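Local atomic coordinates of phytoene synthase (Enterococcus hirae, PDB entry 5IYS), a protein that probably joins two isoprenyl diphosphates head to head, as dehydrosqualene and phytoene synthases do, and binds magnesium ions and a farnesyl thiodiphosphate analogue. Residues A17-I22 and V45-A50. Residues are numbered along the deposited sequence; the frame is centred on the assembly and turned at random.
Sequences AYCESI and VYAVYA. With FPS (S-[(2E,6E)-3,7,11-trimethyldodeca-2,6,10-trienyl] trihydrogen thiodiphosphate), chain H; FPS (S-[(2E,6E)-3,7,11-trimethyldodeca-2,6,10-trienyl] trihydrogen thiodiphosphate), chain G.
C19 of segment 17-22 sits over the backbone of segment 45-50 and illustrates how small residues let two helices come close: the axes approach to 8.0 Å and cross at 68°. Its CB meets the carbonyl oxygen Y46 O at 3.5 Å, while SG, turned back beside its own backbone N, lies 3.7 Å from A47 CA and also touches the methyl of A50. A47 also packs against A91 and L92 of helix 87-98.

E20 can be followed outward along the Y46 ring. CB starts near Y46 CD2, CG lies about equally far from CD2 and CE2, and E20 CD reaches Y46 CE2 at 3.7 Å. With CG anti to the backbone N (chi1 -178°) and the chain extended beyond it, the glutamate runs alongside the tyrosine in the same direction, its carboxylate plane turned 48° from the ring. OE1 stays near Y46 CE2, whereas OE2 is hydrogen-bonded to the hydroxyl of Y31, whose own ring also meets Y46.

Toward the ligands, I22 CG2 touches the edge of the Y49 ring, 4.0 Å from CE1. Farther round that ring, Y49 CD2 comes within 3.4 Å of C12 in the prenyl tail of the FPS of chain H, and Y49 OH donates a very short 2.5 Å hydrogen bond to O1A of the FPS of chain G and is also hydrogen-bonded to R53. Helix 13-26 thus backs a pocket-lining tyrosine of helix 39-60, which also carries the magnesium-binding D56 and D60, in the all-helical fold of the squalene/phytoene synthase family.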
ATOM      1  N   ALA A  17       9.361  17.537  -6.964  1.00 19.61           N
ATOM      2  CA  ALA A  17       9.971  16.790  -8.089  1.00 18.71           C
ATOM      3  C   ALA A  17      10.766  15.612  -7.571  1.00 18.14           C
ATOM      4  O   ALA A  17      10.694  14.510  -8.126  1.00 19.40           O
ATOM      5  CB  ALA A  17      10.852  17.690  -8.970  1.00 20.40           C
ATOM      6  N   TYR A  18      11.478  15.817  -6.467  1.00 18.22           N
ATOM      7  CA  TYR A  18      12.203  14.725  -5.850  1.00 17.88           C
ATOM      8  C   TYR A  18      11.281  13.552  -5.519  1.00 18.95           C
ATOM      9  O   TYR A  18      11.581  12.383  -5.810  1.00 17.23           O
ATOM     10  CB  TYR A  18      12.924  15.227  -4.603  1.00 20.24           C
ATOM     11  CG  TYR A  18      13.569  14.139  -3.796  1.00 21.42           C
ATOM     12  CD1 TYR A  18      14.905  13.797  -3.998  1.00 30.63           C
ATOM     13  CD2 TYR A  18      12.872  13.498  -2.791  1.00 30.77           C
ATOM     14  CE1 TYR A  18      15.508  12.819  -3.232  1.00 34.66           C
ATOM     15  CE2 TYR A  18      13.464  12.522  -2.019  1.00 35.67           C
ATOM     16  CZ  TYR A  18      14.784  12.199  -2.233  1.00 37.22           C
ATOM     17  OH  TYR A  18      15.344  11.212  -1.450  1.00 46.74           O
ATOM     18  N   CYS A  19      10.180  13.857  -4.828  1.00 18.20           N
ATOM     19  CA  CYS A  19       9.167  12.840  -4.548  1.00 19.09           C
ATOM     20  C   CYS A  19       8.520  12.215  -5.790  1.00 18.98           C
ATOM     21  O   CYS A  19       8.323  11.004  -5.834  1.00 18.33           O
ATOM     22  CB  CYS A  19       8.095  13.402  -3.597  1.00 16.22           C
ATOM     23  SG  CYS A  19       8.761  14.072  -2.041  1.00 20.00           S
ATOM     24  N   GLU A  20       8.167  13.022  -6.788  1.00 18.45           N
ATOM     25  CA  GLU A  20       7.573  12.468  -8.024  1.00 18.35           C
ATOM     26  C   GLU A  20       8.478  11.443  -8.672  1.00 18.92           C
ATOM     27  O   GLU A  20       8.057  10.378  -9.154  1.00 15.60           O
ATOM     28  CB  GLU A  20       7.246  13.575  -9.041  1.00 19.51           C
ATOM     29  CG  GLU A  20       6.581  13.022 -10.308  1.00 21.65           C
ATOM     30  CD  GLU A  20       5.807  14.044 -11.100  1.00 31.43           C
ATOM     31  OE1 GLU A  20       5.664  15.201 -10.622  1.00 27.65           O
ATOM     32  OE2 GLU A  20       5.290  13.639 -12.168  1.00 25.77           O
ATOM     33  N   SER A  21       9.776  11.738  -8.675  1.00 18.03           N
ATOM     34  CA  SER A  21      10.666  10.824  -9.336  1.00 18.60           C
ATOM     35  C   SER A  21      10.730   9.512  -8.558  1.00 20.47           C
ATOM     36  O   SER A  21      10.819   8.424  -9.140  1.00 20.76           O
ATOM     37  CB  SER A  21      12.043  11.498  -9.437  1.00 20.45           C
ATOM     38  OG  SER A  21      12.947  10.590 -10.003  1.00 28.70           O
ATOM     39  N   ILE A  22      10.669   9.596  -7.235  1.00 21.22           N
ATOM     40  CA  ILE A  22      10.689   8.383  -6.430  1.00 20.96           C
ATOM     41  C   ILE A  22       9.502   7.460  -6.772  1.00 21.80           C
ATOM     42  O   ILE A  22       9.683   6.259  -7.003  1.00 19.82           O
ATOM     43  CB  ILE A  22      10.782   8.703  -4.915  1.00 22.18           C
ATOM     44  CG1 ILE A  22      12.236   9.081  -4.587  1.00 24.36           C
ATOM     45  CG2 ILE A  22      10.306   7.488  -4.058  1.00 19.72           C
ATOM     46  CD1 ILE A  22      12.481   9.664  -3.214  1.00 29.50           C
ATOM     47  N   VAL A  45       0.223  13.244  -2.825  1.00 12.75           N
ATOM     48  CA  VAL A  45       0.349  11.790  -2.717  1.00 11.71           C
ATOM     49  C   VAL A  45       1.802  11.359  -2.912  1.00 13.72           C
ATOM     50  O   VAL A  45       2.261  10.405  -2.276  1.00 15.01           O
ATOM     51  CB  VAL A  45      -0.512  11.075  -3.765  1.00 12.79           C
ATOM     52  CG1 VAL A  45      -0.271   9.556  -3.704  1.00 12.67           C
ATOM     53  CG2 VAL A  45      -2.056  11.328  -3.494  1.00 14.25           C
ATOM     54  N   TYR A  46       2.471  11.922  -3.915  1.00 11.57           N
ATOM     55  CA  TYR A  46       3.856  11.507  -4.158  1.00 12.99           C
ATOM     56  C   TYR A  46       4.739  11.748  -2.937  1.00 13.42           C
ATOM     57  O   TYR A  46       5.675  10.999  -2.704  1.00 11.65           O
ATOM     58  CB  TYR A  46       4.403  12.261  -5.386  1.00 14.34           C
ATOM     59  CG  TYR A  46       3.565  12.148  -6.649  1.00 14.72           C
ATOM     60  CD1 TYR A  46       2.755  11.049  -6.888  1.00 17.65           C
ATOM     61  CD2 TYR A  46       3.702  13.097  -7.673  1.00 17.75           C
ATOM     62  CE1 TYR A  46       1.965  10.967  -8.079  1.00 19.79           C
ATOM     63  CE2 TYR A  46       3.002  12.970  -8.875  1.00 17.52           C
ATOM     64  CZ  TYR A  46       2.107  11.940  -9.049  1.00 22.91           C
ATOM     65  OH  TYR A  46       1.412  11.888 -10.239  1.00 20.72           O
ATOM     66  N   ALA A  47       4.555  12.872  -2.247  1.00 14.44           N
ATOM     67  CA  ALA A  47       5.310  13.122  -1.030  1.00 15.16           C
ATOM     68  C   ALA A  47       5.050  12.016  -0.010  1.00 13.12           C
ATOM     69  O   ALA A  47       5.958  11.622   0.722  1.00 13.81           O
ATOM     70  CB  ALA A  47       4.935  14.518  -0.434  1.00 13.89           C
ATOM     71  N   VAL A  48       3.782  11.647   0.163  1.00 13.00           N
ATOM     72  CA  VAL A  48       3.439  10.601   1.134  1.00 10.51           C
ATOM     73  C   VAL A  48       4.023   9.261   0.714  1.00 11.84           C
ATOM     74  O   VAL A  48       4.611   8.566   1.539  1.00 15.16           O
ATOM     75  CB  VAL A  48       1.889  10.401   1.220  1.00 12.78           C
ATOM     76  CG1 VAL A  48       1.569   9.141   2.049  1.00 13.42           C
ATOM     77  CG2 VAL A  48       1.291  11.628   1.877  1.00 10.14           C
ATOM     78  N   TYR A  49       4.002   8.985  -0.586  1.00 10.78           N
ATOM     79  CA  TYR A  49       4.652   7.796  -1.132  1.00 15.69           C
ATOM     80  C   TYR A  49       6.144   7.761  -0.778  1.00 16.37           C
ATOM     81  O   TYR A  49       6.670   6.730  -0.323  1.00 16.63           O
ATOM     82  CB  TYR A  49       4.524   7.759  -2.663  1.00 15.23           C
ATOM     83  CG  TYR A  49       5.126   6.499  -3.244  1.00 16.49           C
ATOM     84  CD1 TYR A  49       6.495   6.430  -3.534  1.00 17.82           C
ATOM     85  CD2 TYR A  49       4.378   5.324  -3.294  1.00 17.27           C
ATOM     86  CE1 TYR A  49       7.071   5.211  -3.912  1.00 13.65           C
ATOM     87  CE2 TYR A  49       4.939   4.124  -3.689  1.00 16.53           C
ATOM     88  CZ  TYR A  49       6.291   4.080  -3.990  1.00 23.79           C
ATOM     89  OH  TYR A  49       6.869   2.877  -4.361  1.00 21.68           O
ATOM     90  N   ALA A  50       6.811   8.890  -0.998  1.00 15.15           N
ATOM     91  CA  ALA A  50       8.236   9.024  -0.670  1.00 17.37           C
ATOM     92  C   ALA A  50       8.545   8.688   0.793  1.00 17.00           C
ATOM     93  O   ALA A  50       9.585   8.103   1.095  1.00 19.61           O
ATOM     94  CB  ALA A  50       8.722  10.446  -1.003  1.00 16.10           C
TER
HETATM   95  C1  FPS H 507       5.012  -2.511   0.020  1.00 43.94           C
HETATM   96  S1  FPS H 507       4.600  -4.086   0.703  1.00 52.16           S
HETATM   97  C2  FPS H 507       5.392  -1.566   1.133  1.00 39.65           C
HETATM   98  C3  FPS H 507       4.536  -1.056   2.036  1.00 38.60           C
HETATM   99  C4  FPS H 507       3.083  -1.444   2.117  1.00 33.82           C
HETATM  100  C5  FPS H 507       5.087  -0.080   3.051  1.00 33.54           C
HETATM  101  C6  FPS H 507       5.361   1.288   2.428  1.00 22.93           C
HETATM  102  C7  FPS H 507       4.178   1.749   1.593  1.00 22.36           C
HETATM  103  C8  FPS H 507       4.348   2.247   0.360  1.00 26.60           C
HETATM  104  C10 FPS H 507       3.101   2.620  -0.408  1.00 23.92           C
HETATM  105  C9  FPS H 507       5.713   2.337  -0.268  1.00 25.91           C
HETATM  106  C11 FPS H 507       2.700   4.066  -0.227  1.00 23.61           C
HETATM  107  C12 FPS H 507       1.735   4.299  -1.382  1.00 17.85           C
HETATM  108  C13 FPS H 507       1.078   5.454  -1.598  1.00 19.83           C
HETATM  109  C14 FPS H 507       1.227   6.662  -0.725  1.00 19.47           C
HETATM  110  C15 FPS H 507       0.143   5.525  -2.764  1.00 17.53           C
HETATM  111  PA  FPS H 507       6.423  -4.993   0.557  1.00 46.32           P
HETATM  112  O1A FPS H 507       7.414  -4.240   1.365  1.00 45.10           O
HETATM  113  O2A FPS H 507       6.295  -6.490   1.136  1.00 40.73           O
HETATM  114  O3A FPS H 507       6.721  -5.219  -1.020  1.00 47.53           O
HETATM  115  PB  FPS H 507       7.810  -4.499  -1.934  1.00 53.74           P
HETATM  116  O1B FPS H 507       8.744  -5.598  -2.364  1.00 55.27           O
HETATM  117  O2B FPS H 507       8.599  -3.425  -1.218  1.00 53.73           O
HETATM  118  O3B FPS H 507       7.055  -3.881  -3.093  1.00 49.12           O
HETATM  119  C1  FPS G 506       2.438  -1.466  -2.506  1.00 41.38           C
HETATM  120  S1  FPS G 506       3.670  -0.220  -2.570  1.00 41.48           S
HETATM  121  C2  FPS G 506       1.391  -0.845  -1.600  1.00 37.31           C
HETATM  122  C3  FPS G 506       0.639  -1.532  -0.723  1.00 38.26           C
HETATM  123  C4  FPS G 506       0.769  -3.022  -0.601  1.00 34.47           C
HETATM  124  C5  FPS G 506      -0.387  -0.834   0.147  1.00 33.77           C
HETATM  125  C6  FPS G 506      -0.472   0.681  -0.040  1.00 33.25           C
HETATM  126  C7  FPS G 506      -1.767   1.170   0.579  1.00 23.11           C
HETATM  127  C8  FPS G 506      -2.487   2.169   0.040  1.00 23.82           C
HETATM  128  C10 FPS G 506      -3.694   2.651   0.816  1.00 18.71           C
HETATM  129  C9  FPS G 506      -2.106   2.863  -1.246  1.00 24.60           C
HETATM  130  C11 FPS G 506      -4.932   2.574  -0.082  1.00 20.62           C
HETATM  131  C12 FPS G 506      -6.131   3.217   0.595  1.00 17.93           C
HETATM  132  C13 FPS G 506      -6.516   4.502   0.421  1.00 20.11           C
HETATM  133  C14 FPS G 506      -7.746   5.017   1.123  1.00 20.31           C
HETATM  134  C15 FPS G 506      -5.769   5.444  -0.487  1.00 23.53           C
HETATM  135  PA  FPS G 506       4.906  -0.456  -4.206  1.00 39.78           P
HETATM  136  O1A FPS G 506       5.484   0.822  -4.629  1.00 38.97           O
HETATM  137  O2A FPS G 506       6.117  -1.309  -3.554  1.00 46.92           O
HETATM  138  O3A FPS G 506       4.327  -1.355  -5.391  1.00 46.79           O
HETATM  139  PB  FPS G 506       4.576  -2.955  -5.253  1.00 43.56           P
HETATM  140  O1B FPS G 506       5.812  -3.365  -6.005  1.00 45.94           O
HETATM  141  O2B FPS G 506       3.277  -3.546  -5.748  1.00 39.85           O
HETATM  142  O3B FPS G 506       4.787  -3.418  -3.828  1.00 50.92           O